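PDB 2FCJ: small TOPRIM domain protein from Geobacillus stearothermophilus, which is of unknown function but carries a Toprim domain, the fold that in topoisomerases, primases and related nucleases handles nucleic acids with the aid of magnesium. Local coordinates for residues S14-K18 with V89-I94; K18-L23 with L97-L101; V53-A57 with E76-I82. All blocks are in the same frame, centred on the assembly; numbering follows the deposited sequence.

Interaction 1: residues S14-K18 with V89-I94; sequences SDKQK and VAAAPI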
ATOM      1  N   SER A  14      -2.804   2.818  11.086  1.00 20.00           N
ATOM      2  CA  SER A  14      -3.684   3.888  10.645  1.00 20.36           C
ATOM      3  C   SER A  14      -3.666   4.013   9.127  1.00 20.09           C
ATOM      4  O   SER A  14      -4.680   4.349   8.518  1.00 22.09           O
ATOM      5  CB  SER A  14      -3.325   5.220  11.312  1.00 21.40           C
ATOM      6  OG  SER A  14      -1.952   5.523  11.155  1.00 24.37           O
ATOM      7  N   ASP A  15      -2.518   3.718   8.519  1.00 19.99           N
ATOM      8  CA  ASP A  15      -2.419   3.714   7.058  1.00 19.61           C
ATOM      9  C   ASP A  15      -3.426   2.712   6.521  1.00 20.41           C
ATOM     10  O   ASP A  15      -4.082   2.973   5.524  1.00 20.07           O
ATOM     11  CB  ASP A  15      -1.038   3.249   6.583  1.00 21.54           C
ATOM     12  CG  ASP A  15       0.079   4.191   6.959  1.00 22.27           C
ATOM     13  OD1 ASP A  15      -0.196   5.342   7.370  1.00 19.50           O
ATOM     14  OD2 ASP A  15       1.251   3.751   6.876  1.00 22.20           O
ATOM     15  N   LYS A  16      -3.448   1.520   7.113  1.00 20.17           N
ATOM     16  CA  LYS A  16      -4.322   0.447   6.654  1.00 19.70           C
ATOM     17  C   LYS A  16      -5.790   0.846   6.723  1.00 20.35           C
ATOM     18  O   LYS A  16      -6.528   0.694   5.753  1.00 20.86           O
ATOM     19  CB  LYS A  16      -4.068  -0.812   7.476  1.00 18.93           C
ATOM     20  CG  LYS A  16      -5.003  -1.960   7.178  1.00 18.81           C
ATOM     21  CD  LYS A  16      -4.323  -3.258   7.564  1.00 22.61           C
ATOM     22  CE  LYS A  16      -5.313  -4.356   7.877  1.00 24.42           C
ATOM     23  NZ  LYS A  16      -4.588  -5.604   8.227  1.00 27.03           N
ATOM     24  N   GLN A  17      -6.203   1.378   7.867  1.00 20.04           N
ATOM     25  CA  GLN A  17      -7.582   1.805   8.034  1.00 20.27           C
ATOM     26  C   GLN A  17      -7.950   2.919   7.048  1.00 19.19           C
ATOM     27  O   GLN A  17      -9.033   2.914   6.468  1.00 20.08           O
ATOM     28  CB  GLN A  17      -7.821   2.241   9.479  1.00 20.53           C
ATOM     29  CG  GLN A  17      -7.450   1.173  10.491  1.00 24.94           C
ATOM     30  CD  GLN A  17      -8.500   0.079  10.614  1.00 26.69           C
ATOM     31  OE1 GLN A  17      -9.486   0.229  11.336  0.50 26.44           O
ATOM     32  NE2 GLN A  17      -8.272  -1.042   9.934  1.00 27.86           N
ATOM     33  N   LYS A  18      -7.030   3.854   6.838  1.00 21.01           N
ATOM     34  CA  LYS A  18      -7.270   4.977   5.936  1.00 20.09           C
ATOM     35  C   LYS A  18      -7.416   4.511   4.490  1.00 20.91           C
ATOM     36  O   LYS A  18      -8.318   4.941   3.770  1.00 21.50           O
ATOM     37  CB  LYS A  18      -6.099   5.942   6.038  1.00 22.70           C
ATOM     38  CG  LYS A  18      -6.229   7.179   5.198  1.00 24.24           C
ATOM     39  CD  LYS A  18      -5.280   8.237   5.715  1.00 30.73           C
ATOM     40  CE  LYS A  18      -5.492   9.557   5.006  1.00 35.32           C
ATOM     41  NZ  LYS A  18      -4.936  10.644   5.836  1.00 34.15           N
ATOM     42  N   VAL A  89       1.590   8.946   4.613  1.00 21.84           N
ATOM     43  CA  VAL A  89       0.284   8.507   4.176  1.00 23.61           C
ATOM     44  C   VAL A  89      -0.769   9.002   5.163  1.00 25.00           C
ATOM     45  O   VAL A  89      -1.869   9.415   4.779  1.00 29.13           O
ATOM     46  CB  VAL A  89       0.255   6.968   4.088  1.00 23.61           C
ATOM     47  CG1 VAL A  89      -1.137   6.489   3.733  1.00 26.45           C
ATOM     48  CG2 VAL A  89       1.274   6.497   3.067  1.00 25.04           C
ATOM     49  N   ALA A  90      -0.401   9.012   6.444  1.00 27.39           N
ATOM     50  CA  ALA A  90      -1.290   9.463   7.506  1.00 28.45           C
ATOM     51  C   ALA A  90      -1.635  10.944   7.398  1.00 27.59           C
ATOM     52  O   ALA A  90      -2.678  11.380   7.879  1.00 30.08           O
ATOM     53  CB  ALA A  90      -0.674   9.168   8.869  1.00 29.13           C
ATOM     54  N   ALA A  91      -0.725  11.730   6.832  0.50 28.06           N
ATOM     55  CA  ALA A  91      -0.886  13.181   6.799  0.50 28.05           C
ATOM     56  C   ALA A  91      -1.690  13.608   5.574  0.50 26.83           C
ATOM     57  O   ALA A  91      -2.367  14.644   5.579  0.50 25.32           O
ATOM     58  CB  ALA A  91       0.478  13.863   6.803  0.50 28.05           C
ATOM     59  N   ALA A  92      -1.608  12.801   4.521  1.00 24.97           N
ATOM     60  CA  ALA A  92      -2.203  13.166   3.245  1.00 23.42           C
ATOM     61  C   ALA A  92      -3.712  13.280   3.349  1.00 22.71           C
ATOM     62  O   ALA A  92      -4.355  12.528   4.065  1.00 23.52           O
ATOM     63  CB  ALA A  92      -1.815  12.151   2.178  1.00 23.77           C
ATOM     64  N   PRO A  93      -4.297  14.244   2.627  1.00 22.71           N
ATOM     65  CA  PRO A  93      -5.744  14.336   2.608  1.00 23.56           C
ATOM     66  C   PRO A  93      -6.357  13.091   1.997  1.00 22.58           C
ATOM     67  O   PRO A  93      -5.771  12.464   1.102  1.00 22.50           O
ATOM     68  CB  PRO A  93      -6.022  15.542   1.693  1.00 23.50           C
ATOM     69  CG  PRO A  93      -4.759  16.255   1.552  1.00 27.57           C
ATOM     70  CD  PRO A  93      -3.662  15.271   1.784  1.00 23.01           C
ATOM     71  N   ILE A  94      -7.540  12.743   2.476  1.00 21.08           N
ATOM     72  CA  ILE A  94      -8.252  11.598   1.934  1.00 21.77           C
ATOM     73  C   ILE A  94      -8.353  11.647   0.406  1.00 22.82           C
ATOM     74  O   ILE A  94      -8.150  10.636  -0.265  1.00 22.60           O
ATOM     75  CB  ILE A  94      -9.627  11.427   2.613  1.00 23.88           C
ATOM     76  CG1 ILE A  94      -9.441  11.029   4.087  1.00 24.71           C
ATOM     77  CG2 ILE A  94     -10.443  10.366   1.899  1.00 24.61           C
ATOM     78  CD1 ILE A  94     -10.745  10.812   4.853  1.00 25.67           C
TER
HETATM   79  O   HOH W   1       1.596   7.324   7.554  1.00 23.14           O
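The ammonium group of Lys18 reaches from helix 13-22 into the turn at 89-92 and is held there by backbone carbonyls. Its firm bond runs from NZ to Ala92 O at 2.7 Å, and NZ sits nearly along the C=O axis, at an angle of 161°. Two weak bonds add to it, NZ to Ala90 O at 3.1 Å and NZ to Val89 O at 3.5 Å. The torsions explain the reach: CG lies anti to the backbone N (chi1 -178°) and the chain stays extended to its tip. Three carbonyl oxygens thus share one cation, though only one bond is strong, and the charge is likely to offset their partial negative charge.

This joins the first helix of the Toprim fold to the connection between strand 78-80 and helix 94-103. Pro93 is the N-cap residue of that helix, so Lys18 grips the chain just before the helix starts.

A water makes the second polar link. It lies 2.7 Å from Asp15 OD1, to which it probably donates, and accepts from Ala90 N at 2.8 Å. Asp15 OD2 takes a weak bond from Gly12 N, while Val89 N is bonded to Asp58 OD1.

Van der Waals contact is slight. The Asp15 carboxylate lies against Val89, the two side chains crossing at about a right angle, with OD1 3.7 Å from Val89 CB. At the far end, Lys18 CE passes 4.3 Å from Ile94 CG1.

Interaction 2: residues K18-L23 with L97-L101; sequences KVAAVL and LAQVL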
ATOM      1  N   LYS A  18      -7.030   3.854   6.838  1.00 21.01           N
ATOM      2  CA  LYS A  18      -7.270   4.977   5.936  1.00 20.09           C
ATOM      3  C   LYS A  18      -7.416   4.511   4.490  1.00 20.91           C
ATOM      4  O   LYS A  18      -8.318   4.941   3.770  1.00 21.50           O
ATOM      5  CB  LYS A  18      -6.099   5.942   6.038  1.00 22.70           C
ATOM      6  CG  LYS A  18      -6.229   7.179   5.198  1.00 24.24           C
ATOM      7  CD  LYS A  18      -5.280   8.237   5.715  1.00 30.73           C
ATOM      8  CE  LYS A  18      -5.492   9.557   5.006  1.00 35.32           C
ATOM      9  NZ  LYS A  18      -4.936  10.644   5.836  1.00 34.15           N
ATOM     10  N   VAL A  19      -6.517   3.634   4.066  1.00 20.49           N
ATOM     11  CA  VAL A  19      -6.632   3.032   2.746  1.00 19.83           C
ATOM     12  C   VAL A  19      -7.950   2.280   2.573  1.00 21.33           C
ATOM     13  O   VAL A  19      -8.643   2.436   1.562  1.00 19.91           O
ATOM     14  CB  VAL A  19      -5.467   2.069   2.477  1.00 19.85           C
ATOM     15  CG1 VAL A  19      -5.735   1.264   1.225  1.00 20.70           C
ATOM     16  CG2 VAL A  19      -4.165   2.837   2.359  1.00 20.14           C
ATOM     17  N   ALA A  20      -8.294   1.451   3.554  1.00 19.73           N
ATOM     18  CA  ALA A  20      -9.502   0.645   3.470  1.00 20.59           C
ATOM     19  C   ALA A  20     -10.741   1.514   3.331  1.00 21.05           C
ATOM     20  O   ALA A  20     -11.716   1.107   2.705  1.00 22.46           O
ATOM     21  CB  ALA A  20      -9.621  -0.260   4.685  1.00 20.42           C
ATOM     22  N   ALA A  21     -10.716   2.685   3.966  1.00 20.08           N
ATOM     23  CA  ALA A  21     -11.858   3.591   3.962  1.00 21.13           C
ATOM     24  C   ALA A  21     -12.094   4.229   2.597  1.00 18.20           C
ATOM     25  O   ALA A  21     -13.230   4.562   2.257  1.00 21.29           O
ATOM     26  CB  ALA A  21     -11.699   4.662   5.039  1.00 20.84           C
ATOM     27  N   VAL A  22     -11.041   4.373   1.795  1.00 19.45           N
ATOM     28  CA  VAL A  22     -11.222   5.002   0.490  1.00 18.26           C
ATOM     29  C   VAL A  22     -11.594   4.025  -0.611  1.00 17.34           C
ATOM     30  O   VAL A  22     -12.096   4.424  -1.655  1.00 16.97           O
ATOM     31  CB  VAL A  22     -10.050   5.913   0.065  0.50 18.20           C
ATOM     32  CG1 VAL A  22      -9.584   6.759   1.231  0.50 17.50           C
ATOM     33  CG2 VAL A  22      -8.910   5.105  -0.498  0.50 13.99           C
ATOM     34  N   LEU A  23     -11.345   2.739  -0.376  1.00 19.20           N
ATOM     35  CA  LEU A  23     -11.497   1.749  -1.430  1.00 18.63           C
ATOM     36  C   LEU A  23     -12.947   1.367  -1.678  1.00 19.87           C
ATOM     37  O   LEU A  23     -13.755   1.312  -0.752  1.00 22.16           O
ATOM     38  CB  LEU A  23     -10.681   0.499  -1.109  1.00 19.15           C
ATOM     39  CG  LEU A  23      -9.177   0.656  -1.295  1.00 18.91           C
ATOM     40  CD1 LEU A  23      -8.415  -0.509  -0.698  1.00 20.13           C
ATOM     41  CD2 LEU A  23      -8.874   0.831  -2.756  1.00 19.83           C
ATOM     42  N   LEU A  97      -4.956  10.552  -1.247  1.00 21.55           N
ATOM     43  CA  LEU A  97      -4.773   9.106  -1.190  1.00 21.53           C
ATOM     44  C   LEU A  97      -5.689   8.437  -2.203  1.00 22.45           C
ATOM     45  O   LEU A  97      -5.274   7.539  -2.951  1.00 22.06           O
ATOM     46  CB  LEU A  97      -5.117   8.640   0.210  1.00 23.02           C
ATOM     47  CG  LEU A  97      -4.980   7.148   0.469  1.00 24.74           C
ATOM     48  CD1 LEU A  97      -3.583   6.653   0.114  1.00 25.30           C
ATOM     49  CD2 LEU A  97      -5.332   6.812   1.919  1.00 24.64           C
ATOM     50  N   ALA A  98      -6.938   8.881  -2.260  1.00 21.96           N
ATOM     51  CA  ALA A  98      -7.876   8.339  -3.230  1.00 22.94           C
ATOM     52  C   ALA A  98      -7.364   8.515  -4.661  1.00 21.10           C
ATOM     53  O   ALA A  98      -7.461   7.593  -5.470  1.00 21.58           O
ATOM     54  CB  ALA A  98      -9.244   8.980  -3.062  1.00 22.98           C
ATOM     55  N   GLN A  99      -6.808   9.686  -4.978  1.00 21.99           N
ATOM     56  CA  GLN A  99      -6.285   9.921  -6.319  1.00 21.59           C
ATOM     57  C   GLN A  99      -5.043   9.080  -6.629  1.00 21.54           C
ATOM     58  O   GLN A  99      -4.881   8.620  -7.766  1.00 20.87           O
ATOM     59  CB  GLN A  99      -6.011  11.408  -6.529  1.00 21.35           C
ATOM     60  CG  GLN A  99      -7.297  12.235  -6.587  1.00 23.04           C
ATOM     61  CD  GLN A  99      -7.088  13.623  -7.127  1.00 25.85           C
ATOM     62  OE1 GLN A  99      -5.954  14.029  -7.411  1.00 30.41           O
ATOM     63  NE2 GLN A  99      -8.164  14.402  -7.191  1.00 19.56           N
ATOM     64  N   VAL A 100      -4.169   8.884  -5.642  1.00 21.57           N
ATOM     65  CA  VAL A 100      -3.014   8.010  -5.837  1.00 20.83           C
ATOM     66  C   VAL A 100      -3.480   6.609  -6.206  1.00 20.44           C
ATOM     67  O   VAL A 100      -2.971   5.998  -7.146  1.00 20.36           O
ATOM     68  CB  VAL A 100      -2.120   7.998  -4.591  1.00 21.38           C
ATOM     69  CG1 VAL A 100      -1.060   6.911  -4.691  1.00 19.44           C
ATOM     70  CG2 VAL A 100      -1.461   9.358  -4.419  1.00 20.96           C
ATOM     71  N   LEU A 101      -4.482   6.120  -5.485  1.00 20.16           N
ATOM     72  CA  LEU A 101      -5.002   4.783  -5.737  1.00 20.35           C
ATOM     73  C   LEU A 101      -5.756   4.701  -7.055  1.00 20.40           C
ATOM     74  O   LEU A 101      -5.638   3.713  -7.786  1.00 20.61           O
ATOM     75  CB  LEU A 101      -5.879   4.341  -4.570  1.00 23.29           C
ATOM     76  CG  LEU A 101      -5.110   4.188  -3.261  1.00 23.03           C
ATOM     77  CD1 LEU A 101      -6.030   3.761  -2.129  1.00 27.39           C
ATOM     78  CD2 LEU A 101      -3.907   3.246  -3.397  1.00 25.79           C
TER
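Leu97 pushes its CD2 methyl against helix 13-22, where it meets the aliphatic part of Lys18. The closest pair is Lys18 CG to Leu97 CD2 at 3.4 Å, close for two carbons. CD and CE of the lysine also pass near this methyl, before the chain runs on to its bond with Ala92 O. Leu97 CG stands anti to the backbone N (chi1 -180°), which carries the branch out toward the other helix. The same CD2 lies 4.2 Å from Val19 CG2, and those two side chains cross at about a right angle.

Leu101, one turn further along, gathers three residues of 18-23 on its CD1 methyl. Leu23 CD2 lies 4.1 Å from it and Val19 CG1 4.2 Å. Val22 CG2 comes to 3.6 Å of the same Leu101 CD1, in one of the two conformers of the valine.

The two helices lie on the same face of the parallel Toprim sheet, and their short segments cross at -71° with axes 10.2 Å apart. Val19 and Leu101 both rest on Ile8 of strand 6-10. Val19 and Leu97 both touch Leu56 of strand 52-56. These two leucines and Val19 make the buried side next to the sheet, where leucine and valine methyls meet between the helices. Lys18 lies at the partly exposed end, and its close pair with Leu97 is set apart from that core.

Contact is thinner around Ala98. Val22 CB and Ala98 CB are 4.5 Å apart, although the alpha carbons of Val22 and Ala98 come within 6.0 Å. Ser112 packs on Val22 here, and Leu113 packs on Ala98.

Interaction 3: residues V53-A57 with E76-I82; sequences VYLLA and EAEHLYI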
ATOM      1  N   VAL A  53       0.293  -6.751  -6.576  1.00 20.54           N
ATOM      2  CA  VAL A  53       0.726  -6.289  -5.259  1.00 19.69           C
ATOM      3  C   VAL A  53       1.355  -4.904  -5.374  1.00 20.22           C
ATOM      4  O   VAL A  53       2.127  -4.635  -6.305  1.00 19.82           O
ATOM      5  CB  VAL A  53       1.757  -7.259  -4.653  1.00 20.54           C
ATOM      6  CG1 VAL A  53       2.176  -6.809  -3.267  1.00 21.71           C
ATOM      7  CG2 VAL A  53       1.210  -8.673  -4.600  1.00 22.01           C
ATOM      8  N   TYR A  54       1.047  -4.056  -4.391  1.00 19.58           N
ATOM      9  CA  TYR A  54       1.495  -2.671  -4.338  1.00 18.48           C
ATOM     10  C   TYR A  54       2.036  -2.407  -2.950  1.00 20.10           C
ATOM     11  O   TYR A  54       1.504  -2.929  -1.963  1.00 21.60           O
ATOM     12  CB  TYR A  54       0.334  -1.715  -4.596  1.00 20.28           C
ATOM     13  CG  TYR A  54      -0.338  -1.927  -5.936  1.00 21.08           C
ATOM     14  CD1 TYR A  54      -0.001  -1.154  -7.029  1.00 22.48           C
ATOM     15  CD2 TYR A  54      -1.264  -2.940  -6.116  1.00 23.19           C
ATOM     16  CE1 TYR A  54      -0.616  -1.357  -8.263  1.00 23.57           C
ATOM     17  CE2 TYR A  54      -1.882  -3.138  -7.342  1.00 23.20           C
ATOM     18  CZ  TYR A  54      -1.542  -2.348  -8.399  1.00 22.34           C
ATOM     19  OH  TYR A  54      -2.169  -2.553  -9.611  1.00 26.55           O
ATOM     20  N   LEU A  55       3.063  -1.578  -2.874  1.00 19.35           N
ATOM     21  CA  LEU A  55       3.591  -1.072  -1.611  1.00 20.40           C
ATOM     22  C   LEU A  55       3.402   0.442  -1.547  1.00 19.02           C
ATOM     23  O   LEU A  55       3.891   1.176  -2.418  1.00 19.70           O
ATOM     24  CB  LEU A  55       5.085  -1.397  -1.497  1.00 19.48           C
ATOM     25  CG  LEU A  55       5.770  -0.800  -0.277  1.00 18.97           C
ATOM     26  CD1 LEU A  55       5.305  -1.424   1.021  1.00 21.61           C
ATOM     27  CD2 LEU A  55       7.274  -0.929  -0.426  1.00 20.27           C
ATOM     28  N   LEU A  56       2.719   0.898  -0.501  1.00 20.41           N
ATOM     29  CA  LEU A  56       2.480   2.320  -0.249  1.00 22.46           C
ATOM     30  C   LEU A  56       3.126   2.733   1.072  1.00 21.61           C
ATOM     31  O   LEU A  56       2.607   2.401   2.136  1.00 23.26           O
ATOM     32  CB  LEU A  56       0.973   2.608  -0.213  1.00 22.50           C
ATOM     33  CG  LEU A  56       0.559   4.050   0.127  1.00 25.40           C
ATOM     34  CD1 LEU A  56       1.061   5.041  -0.920  1.00 27.68           C
ATOM     35  CD2 LEU A  56      -0.946   4.162   0.330  1.00 27.47           C
ATOM     36  N   ALA A  57       4.275   3.403   0.995  1.00 22.21           N
ATOM     37  CA  ALA A  57       5.058   3.727   2.174  1.00 21.60           C
ATOM     38  C   ALA A  57       5.172   5.234   2.287  1.00 22.82           C
ATOM     39  O   ALA A  57       5.057   5.949   1.289  1.00 23.99           O
ATOM     40  CB  ALA A  57       6.454   3.119   2.070  1.00 24.01           C
ATOM     41  N   GLU A  76       8.510  -7.932  -7.032  1.00 17.35           N
ATOM     42  CA  GLU A  76       7.251  -8.055  -7.766  1.00 20.55           C
ATOM     43  C   GLU A  76       6.298  -6.956  -7.368  1.00 21.92           C
ATOM     44  O   GLU A  76       5.376  -6.636  -8.127  1.00 21.86           O
ATOM     45  CB  GLU A  76       6.594  -9.412  -7.467  1.00 22.40           C
ATOM     46  CG  GLU A  76       7.339 -10.600  -8.011  1.00 25.33           C
ATOM     47  CD  GLU A  76       8.206 -11.283  -6.976  1.00 22.60           C
ATOM     48  OE1 GLU A  76       8.766 -10.606  -6.081  1.00 19.80           O
ATOM     49  OE2 GLU A  76       8.356 -12.512  -7.060  1.00 24.18           O
ATOM     50  N   ALA A  77       6.473  -6.431  -6.158  1.00 19.68           N
ATOM     51  CA  ALA A  77       5.565  -5.434  -5.625  1.00 21.76           C
ATOM     52  C   ALA A  77       5.796  -4.096  -6.297  1.00 21.13           C
ATOM     53  O   ALA A  77       6.935  -3.607  -6.369  1.00 23.33           O
ATOM     54  CB  ALA A  77       5.747  -5.306  -4.122  1.00 23.30           C
ATOM     55  N   GLU A  78       4.721  -3.493  -6.791  1.00 21.03           N
ATOM     56  CA  GLU A  78       4.799  -2.183  -7.426  1.00 21.63           C
ATOM     57  C   GLU A  78       4.748  -1.067  -6.392  1.00 19.84           C
ATOM     58  O   GLU A  78       3.879  -1.061  -5.511  1.00 21.24           O
ATOM     59  CB  GLU A  78       3.616  -2.035  -8.379  1.00 22.97           C
ATOM     60  CG  GLU A  78       3.569  -0.746  -9.162  1.00 26.75           C
ATOM     61  CD  GLU A  78       2.409  -0.726 -10.133  1.00 28.47           C
ATOM     62  OE1 GLU A  78       1.840  -1.806 -10.387  1.00 28.00           O
ATOM     63  OE2 GLU A  78       2.080   0.366 -10.640  1.00 32.50           O
ATOM     64  N   HIS A  79       5.630  -0.089  -6.517  1.00 20.27           N
ATOM     65  CA  HIS A  79       5.688   0.985  -5.542  1.00 21.35           C
ATOM     66  C   HIS A  79       4.752   2.138  -5.876  1.00 22.32           C
ATOM     67  O   HIS A  79       4.775   2.651  -6.997  1.00 25.26           O
ATOM     68  CB  HIS A  79       7.124   1.487  -5.395  1.00 22.77           C
ATOM     69  CG  HIS A  79       8.050   0.470  -4.808  1.00 19.71           C
ATOM     70  ND1 HIS A  79       8.862   0.731  -3.727  1.00 24.28           N
ATOM     71  CD2 HIS A  79       8.245  -0.833  -5.119  1.00 23.60           C
ATOM     72  CE1 HIS A  79       9.560  -0.353  -3.434  1.00 22.57           C
ATOM     73  NE2 HIS A  79       9.161  -1.331  -4.226  1.00 23.62           N
ATOM     74  N   LEU A  80       3.899   2.497  -4.923  1.00 22.54           N
ATOM     75  CA  LEU A  80       3.025   3.660  -5.036  1.00 23.79           C
ATOM     76  C   LEU A  80       3.531   4.745  -4.118  1.00 23.80           C
ATOM     77  O   LEU A  80       4.116   4.464  -3.074  1.00 24.77           O
ATOM     78  CB  LEU A  80       1.609   3.290  -4.612  1.00 24.14           C
ATOM     79  CG  LEU A  80       0.935   2.236  -5.484  1.00 25.65           C
ATOM     80  CD1 LEU A  80      -0.479   1.996  -4.997  1.00 27.53           C
ATOM     81  CD2 LEU A  80       0.940   2.698  -6.932  1.00 25.48           C
ATOM     82  N   TYR A  81       3.340   5.992  -4.527  1.00 22.83           N
ATOM     83  CA  TYR A  81       3.957   7.113  -3.845  1.00 20.82           C
ATOM     84  C   TYR A  81       2.890   8.162  -3.628  1.00 21.41           C
ATOM     85  O   TYR A  81       2.132   8.481  -4.545  1.00 24.87           O
ATOM     86  CB  TYR A  81       5.080   7.709  -4.703  1.00 23.03           C
ATOM     87  CG  TYR A  81       6.198   6.748  -5.034  1.00 21.45           C
ATOM     88  CD1 TYR A  81       7.289   6.602  -4.186  1.00 22.93           C
ATOM     89  CD2 TYR A  81       6.178   6.005  -6.207  1.00 22.83           C
ATOM     90  CE1 TYR A  81       8.320   5.737  -4.495  1.00 22.12           C
ATOM     91  CE2 TYR A  81       7.175   5.097  -6.492  1.00 23.77           C
ATOM     92  CZ  TYR A  81       8.241   4.974  -5.644  1.00 21.72           C
ATOM     93  OH  TYR A  81       9.264   4.110  -5.974  1.00 24.95           O
ATOM     94  N   ILE A  82       2.776   8.649  -2.408  1.00 22.39           N
ATOM     95  CA  ILE A  82       2.165   9.941  -2.204  1.00 23.53           C
ATOM     96  C   ILE A  82       3.130  11.062  -2.567  1.00 24.99           C
ATOM     97  O   ILE A  82       4.338  10.848  -2.734  1.00 25.59           O
ATOM     98  CB  ILE A  82       1.638  10.126  -0.779  1.00 22.47           C
ATOM     99  CG1 ILE A  82       2.759   9.949   0.239  1.00 23.91           C
ATOM    100  CG2 ILE A  82       0.489   9.155  -0.492  1.00 24.54           C
ATOM    101  CD1 ILE A  82       2.495  10.693   1.515  1.00 26.40           C
TER
HETATM  102  O   HOH W   2       2.605  -7.945  -8.047  1.00 23.78           O
HETATM  103  O   HOH W   3       5.338   7.613  -0.890  1.00 24.79           O
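Tyr54 and Glu78 are paired on neighbouring parallel strands, and their side chains run side by side in the same direction. From the tyrosine backbone, CB meets Leu80 CD1 at 3.8 Å and also lies near Glu78 O. CG stays close to Leu80 CD1. CD1 then sits against both CG and CD1 of Leu80. Further out, CE1 comes 3.3 Å from Glu78 OE1, which approaches the ring obliquely; the ring and carboxylate planes are 41° apart. At the tip, OH is bonded to Asp52 OD2. Phe106 packs edge-to-face with the ring. With chi1 at -59°, CG is anti to the carbonyl carbon, which sets the ring beside the glutamate chain. Replacing the tyrosine by an alanine is likely to leave Leu80 without its aromatic neighbour and Asp52 without its hydroxyl partner.

The strands belong to a right-handed beta-alpha-beta crossover in the Toprim sheet: strand 52-56, helix 61-73, then edge strand 78-80. Three backbone bonds hold the pair: Glu78 N to Val53 O at 2.9 Å, Leu55 N to Glu78 O at 2.8 Å, and Leu80 N to Leu55 O at 2.8 Å. Arg67 of the crossover helix also bonds to Leu80 O.

On the face toward that helix, Leu55 CD2 makes a CH-pi contact over the His79 ring, 4.2 Å from its centroid. Further along, Leu56 CD1 packs on Ile82 CG2, and a water that donates to Ala57 O receives a weak bond from Ile82 N.

How the interactions relate
Helix 13-22 comes first along the chain, and it supplies the first segment of both interactions 1 and 2. Interaction 3 then closes a short loop round helix 61-73, joining strand 52-56 to strand 78-80. The chain next reaches 89-94, where interaction 1 closes, and 97-101, where interaction 2 closes. Interaction 3 is nested inside both of these loops. Interactions 1 and 2 cross instead, because their segments alternate; they share Lys18 and touch through Ile94 and Val22. Val89 packs on Leu56, tying interaction 1 to the sheet. Leu101 meets Leu80, and Val100 packs on Tyr81, linking helix 94-103 to the segment 76-82.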